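Local structure of CRISPR-associated endonuclease Cas12b (Alicyclobacillus acidoterrestris, 5U31) at residues 257-271 / 348-362. The protein cuts target DNA that carries a PAM and matches its guide RNA, as the RuvC-type endonuclease of a type V CRISPR immune system. The protein carries 3 engineered substitutions. Residues are numbered along the deposited sequence; the frame is centred on the assembly and turned at random.
Sequences NFVGQEHLVHLVNQL and YQALWREDASFLTRY
A knob-into-hole contact in the helical REC1 domain seats Leu351, on the short helix 350-353, among Leu264, Leu267, Val268 and Leu271 of helix 262-271. Its branched end suits the hole: CD2 lies 3.7 Å from Leu267 CD2, while CD1 turns to Leu271 CD1.

Three aromatic rings, each offering a broad flat surface to an aliphatic group, extend the apolar seam. Leu264 CB lies over one face of Phe358, 3.8 Å from the ring centroid, and Tyr362 CB, one turn further along the same helix, lies over the opposite face. Val268 CG1 covers Tyr362 in the same CH-pi manner; with CG1 between backbone N and carbonyl carbon (chi1 54°), CG2 too reaches that ring. At the far end Leu271 CG lies over a face of the Tyr348 ring, again a CH-pi contact; the Tyr348 hydroxyl is hydrogen-bonded to Asp274.

Helices 262-271 and 358-362 cross at -72°, their axes 11.4 Å apart, a wide separation, consistent with the large rings that fill it in this helical part of the recognition lobe. Phe258, in the loop that joins helix 216-257 to helix 262-277, meets the Tyr362 ring obliquely.

Polar groups gather at the margin. His263 NE2 donates a nearly straight 2.9 Å bond to Glu354 OE1, in the imidazole plane, on the syn side of the carboxylate but tilted out of its plane, which would probably favour a protonated ring. Arg361 NH1 reaches Gln261 OE1 in a weak, bent bond of 3.1 Å.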
# COMPACT_ATOMS: atom_id res chain seq x y z
N ASN A 257 -30.91 7.77 9.10
CA ASN A 257 -30.23 7.45 10.35
C ASN A 257 -30.84 8.13 11.56
O ASN A 257 -31.16 7.46 12.55
CB ASN A 257 -28.74 7.81 10.25
CG ASN A 257 -27.90 6.65 9.76
OD1 ASN A 257 -27.35 5.89 10.55
ND2 ASN A 257 -27.80 6.52 8.44
N PHE A 258 -31.02 9.45 11.51
CA PHE A 258 -31.61 10.20 12.62
C PHE A 258 -32.80 11.00 12.11
O PHE A 258 -32.77 12.24 12.09
CB PHE A 258 -30.56 11.09 13.31
CG PHE A 258 -29.43 11.52 12.41
CD1 PHE A 258 -29.63 12.49 11.45
CD2 PHE A 258 -28.17 10.97 12.55
CE1 PHE A 258 -28.60 12.89 10.63
CE2 PHE A 258 -27.13 11.37 11.74
CZ PHE A 258 -27.34 12.33 10.77
N VAL A 259 -33.85 10.30 11.69
CA VAL A 259 -35.06 10.97 11.22
C VAL A 259 -35.85 11.53 12.40
O VAL A 259 -36.20 12.72 12.43
CB VAL A 259 -35.91 10.00 10.38
CG1 VAL A 259 -37.19 10.67 9.93
CG2 VAL A 259 -35.11 9.51 9.18
N GLY A 260 -36.15 10.69 13.38
CA GLY A 260 -36.79 11.13 14.60
C GLY A 260 -35.85 11.67 15.65
O GLY A 260 -36.27 11.89 16.79
N GLN A 261 -34.58 11.89 15.31
CA GLN A 261 -33.59 12.34 16.28
C GLN A 261 -33.08 13.73 15.91
O GLN A 261 -31.87 13.97 15.91
CB GLN A 261 -32.44 11.34 16.36
CG GLN A 261 -32.91 9.89 16.40
CD GLN A 261 -31.77 8.91 16.55
OE1 GLN A 261 -31.91 7.72 16.24
NE2 GLN A 261 -30.63 9.39 17.03
N GLU A 262 -34.00 14.65 15.61
CA GLU A 262 -33.62 15.95 15.08
C GLU A 262 -33.10 16.90 16.15
O GLU A 262 -32.25 17.75 15.85
CB GLU A 262 -34.81 16.58 14.35
CG GLU A 262 -34.46 17.82 13.56
CD GLU A 262 -35.63 18.33 12.74
OE1 GLU A 262 -35.49 19.37 12.07
OE2 GLU A 262 -36.70 17.67 12.76
N HIS A 263 -33.58 16.77 17.39
CA HIS A 263 -33.13 17.67 18.45
C HIS A 263 -31.69 17.39 18.85
O HIS A 263 -30.99 18.31 19.29
CB HIS A 263 -34.06 17.55 19.65
CG HIS A 263 -34.17 16.16 20.19
ND1 HIS A 263 -34.94 15.19 19.57
CD2 HIS A 263 -33.61 15.57 21.27
CE1 HIS A 263 -34.84 14.06 20.25
NE2 HIS A 263 -34.05 14.26 21.29
N LEU A 264 -31.24 16.14 18.72
CA LEU A 264 -29.84 15.83 19.03
C LEU A 264 -28.90 16.45 18.01
O LEU A 264 -27.81 16.91 18.36
CB LEU A 264 -29.63 14.32 19.10
CG LEU A 264 -30.45 13.51 20.10
CD1 LEU A 264 -31.70 13.00 19.43
CD2 LEU A 264 -29.63 12.35 20.62
N VAL A 265 -29.31 16.47 16.74
CA VAL A 265 -28.49 17.09 15.70
C VAL A 265 -28.24 18.56 16.01
O VAL A 265 -27.12 19.06 15.89
CB VAL A 265 -29.15 16.90 14.32
CG1 VAL A 265 -28.31 17.54 13.23
CG2 VAL A 265 -29.36 15.43 14.04
N HIS A 266 -29.29 19.27 16.43
CA HIS A 266 -29.12 20.67 16.81
C HIS A 266 -28.23 20.83 18.04
O HIS A 266 -27.60 21.88 18.20
CB HIS A 266 -30.49 21.32 17.05
CG HIS A 266 -30.42 22.77 17.41
ND1 HIS A 266 -29.83 23.72 16.60
CD2 HIS A 266 -30.88 23.44 18.49
CE1 HIS A 266 -29.92 24.91 17.17
NE2 HIS A 266 -30.55 24.77 18.32
N LEU A 267 -28.15 19.81 18.89
CA LEU A 267 -27.38 19.92 20.12
C LEU A 267 -25.89 19.70 19.87
O LEU A 267 -25.06 20.45 20.38
CB LEU A 267 -27.91 18.93 21.15
CG LEU A 267 -27.27 19.04 22.54
CD1 LEU A 267 -27.33 20.47 23.05
CD2 LEU A 267 -27.93 18.07 23.51
N VAL A 268 -25.54 18.67 19.10
CA VAL A 268 -24.13 18.44 18.79
C VAL A 268 -23.57 19.59 17.95
O VAL A 268 -22.38 19.91 18.05
CB VAL A 268 -23.97 17.07 18.09
CG1 VAL A 268 -24.87 16.97 16.88
CG2 VAL A 268 -22.52 16.83 17.71
N ASN A 269 -24.41 20.24 17.14
CA ASN A 269 -23.98 21.44 16.44
C ASN A 269 -23.58 22.54 17.42
O ASN A 269 -22.55 23.20 17.26
CB ASN A 269 -25.08 21.95 15.50
CG ASN A 269 -25.22 21.11 14.25
OD1 ASN A 269 -24.78 19.97 14.19
ND2 ASN A 269 -25.83 21.69 13.22
N GLN A 270 -24.40 22.75 18.45
CA GLN A 270 -24.01 23.66 19.52
C GLN A 270 -22.72 23.20 20.17
O GLN A 270 -21.85 24.02 20.49
CB GLN A 270 -25.12 23.76 20.57
CG GLN A 270 -26.45 24.30 20.06
CD GLN A 270 -27.51 24.34 21.14
OE1 GLN A 270 -27.21 24.24 22.33
NE2 GLN A 270 -28.77 24.48 20.74
N LEU A 271 -22.57 21.89 20.37
CA LEU A 271 -21.34 21.36 20.95
C LEU A 271 -20.14 21.70 20.08
O LEU A 271 -19.12 22.20 20.56
CB LEU A 271 -21.46 19.85 21.15
CG LEU A 271 -20.85 19.19 22.38
CD1 LEU A 271 -20.55 17.71 22.12
CD2 LEU A 271 -19.59 19.90 22.84
N TYR A 348 -25.18 18.79 27.66
CA TYR A 348 -24.85 17.95 26.52
C TYR A 348 -25.03 16.47 26.80
O TYR A 348 -24.73 15.65 25.93
CB TYR A 348 -23.41 18.20 26.06
CG TYR A 348 -23.14 19.60 25.58
CD1 TYR A 348 -23.74 20.10 24.43
CD2 TYR A 348 -22.26 20.43 26.26
CE1 TYR A 348 -23.48 21.38 23.98
CE2 TYR A 348 -21.99 21.71 25.82
CZ TYR A 348 -22.61 22.18 24.68
OH TYR A 348 -22.35 23.46 24.24
N GLN A 349 -25.51 16.10 27.99
CA GLN A 349 -25.59 14.68 28.35
C GLN A 349 -26.61 13.93 27.51
O GLN A 349 -26.53 12.69 27.43
CB GLN A 349 -25.94 14.53 29.82
CG GLN A 349 -24.77 14.78 30.75
CD GLN A 349 -25.13 14.55 32.19
OE1 GLN A 349 -26.20 14.02 32.50
NE2 GLN A 349 -24.24 14.94 33.09
N ALA A 350 -27.55 14.63 26.88
CA ALA A 350 -28.60 13.96 26.11
C ALA A 350 -28.07 13.30 24.84
O ALA A 350 -28.75 12.43 24.29
CB ALA A 350 -29.71 14.96 25.76
N LEU A 351 -26.88 13.69 24.37
CA LEU A 351 -26.34 13.09 23.15
C LEU A 351 -26.03 11.61 23.35
O LEU A 351 -26.25 10.79 22.45
CB LEU A 351 -25.09 13.84 22.70
CG LEU A 351 -25.24 15.35 22.46
CD1 LEU A 351 -23.89 15.99 22.17
CD2 LEU A 351 -26.21 15.61 21.33
N TRP A 352 -25.53 11.24 24.53
CA TRP A 352 -25.21 9.86 24.85
C TRP A 352 -26.24 9.19 25.76
O TRP A 352 -26.23 7.96 25.88
CB TRP A 352 -23.83 9.77 25.51
CG TRP A 352 -23.71 10.57 26.77
CD1 TRP A 352 -23.34 11.88 26.88
CD2 TRP A 352 -23.97 10.12 28.10
NE1 TRP A 352 -23.36 12.27 28.19
CE2 TRP A 352 -23.74 11.20 28.96
CE3 TRP A 352 -24.38 8.89 28.64
CZ2 TRP A 352 -23.90 11.10 30.34
CZ3 TRP A 352 -24.54 8.80 30.01
CH2 TRP A 352 -24.30 9.90 30.85
N ARG A 353 -27.11 9.96 26.40
CA ARG A 353 -28.11 9.38 27.29
C ARG A 353 -29.25 8.73 26.51
O ARG A 353 -29.58 7.56 26.72
CB ARG A 353 -28.65 10.44 28.25
CG ARG A 353 -29.51 9.89 29.37
CD ARG A 353 -28.66 9.41 30.55
NE ARG A 353 -27.91 10.50 31.17
CZ ARG A 353 -27.25 10.40 32.32
NH1 ARG A 353 -27.25 9.25 32.98
NH2 ARG A 353 -26.60 11.44 32.82
N GLU A 354 -29.86 9.49 25.58
CA GLU A 354 -31.01 8.98 24.84
C GLU A 354 -30.61 7.85 23.90
O GLU A 354 -31.08 6.71 24.05
CB GLU A 354 -31.66 10.13 24.06
CG GLU A 354 -32.19 11.25 24.94
CD GLU A 354 -33.15 12.17 24.20
OE1 GLU A 354 -33.34 11.98 22.98
OE2 GLU A 354 -33.71 13.08 24.85
N ASP A 355 -29.75 8.13 22.93
CA ASP A 355 -29.24 7.13 21.99
C ASP A 355 -27.74 7.02 22.21
O ASP A 355 -26.99 7.96 21.94
CB ASP A 355 -29.55 7.51 20.55
CG ASP A 355 -29.37 6.35 19.58
OD1 ASP A 355 -30.33 6.01 18.87
OD2 ASP A 355 -28.26 5.78 19.54
N ALA A 356 -27.30 5.86 22.70
CA ALA A 356 -25.89 5.66 23.01
C ALA A 356 -25.05 5.35 21.77
O ALA A 356 -23.83 5.20 21.88
CB ALA A 356 -25.73 4.54 24.04
N SER A 357 -25.68 5.27 20.59
CA SER A 357 -24.96 5.09 19.34
C SER A 357 -25.15 6.27 18.40
O SER A 357 -24.74 6.20 17.23
CB SER A 357 -25.40 3.80 18.64
OG SER A 357 -26.67 3.96 18.04
N PHE A 358 -25.75 7.36 18.88
CA PHE A 358 -26.02 8.50 18.01
C PHE A 358 -24.75 9.25 17.65
O PHE A 358 -24.59 9.70 16.51
CB PHE A 358 -27.01 9.45 18.69
CG PHE A 358 -27.05 10.82 18.08
CD1 PHE A 358 -27.78 11.05 16.93
CD2 PHE A 358 -26.35 11.87 18.65
CE1 PHE A 358 -27.81 12.31 16.36
CE2 PHE A 358 -26.38 13.13 18.08
CZ PHE A 358 -27.11 13.35 16.93
N LEU A 359 -23.84 9.43 18.61
CA LEU A 359 -22.64 10.22 18.35
C LEU A 359 -21.72 9.55 17.34
O LEU A 359 -21.09 10.24 16.53
CB LEU A 359 -21.91 10.50 19.66
CG LEU A 359 -22.57 11.61 20.49
CD1 LEU A 359 -22.08 11.62 21.93
CD2 LEU A 359 -22.33 12.96 19.82
N THR A 360 -21.62 8.22 17.35
CA THR A 360 -20.83 7.54 16.33
C THR A 360 -21.52 7.60 14.97
O THR A 360 -20.85 7.73 13.94
CB THR A 360 -20.56 6.09 16.72
OG1 THR A 360 -21.80 5.37 16.79
CG2 THR A 360 -19.85 6.01 18.06
N ARG A 361 -22.85 7.50 14.95
CA ARG A 361 -23.59 7.70 13.70
C ARG A 361 -23.33 9.09 13.13
O ARG A 361 -23.03 9.24 11.94
CB ARG A 361 -25.09 7.50 13.93
CG ARG A 361 -25.56 6.07 14.14
CD ARG A 361 -27.08 6.06 14.20
NE ARG A 361 -27.61 5.04 15.10
CZ ARG A 361 -28.87 4.99 15.51
NH1 ARG A 361 -29.74 5.91 15.09
NH2 ARG A 361 -29.28 4.03 16.33
N TYR A 362 -23.45 10.12 13.97
CA TYR A 362 -23.23 11.48 13.50
C TYR A 362 -21.78 11.73 13.11
O TYR A 362 -21.51 12.62 12.30
CB TYR A 362 -23.68 12.49 14.56
CG TYR A 362 -23.79 13.90 14.02
CD1 TYR A 362 -24.87 14.29 13.23
CD2 TYR A 362 -22.80 14.84 14.28
CE1 TYR A 362 -24.97 15.57 12.73
CE2 TYR A 362 -22.89 16.13 13.78
CZ TYR A 362 -23.98 16.49 13.00
OH TYR A 362 -24.06 17.77 12.50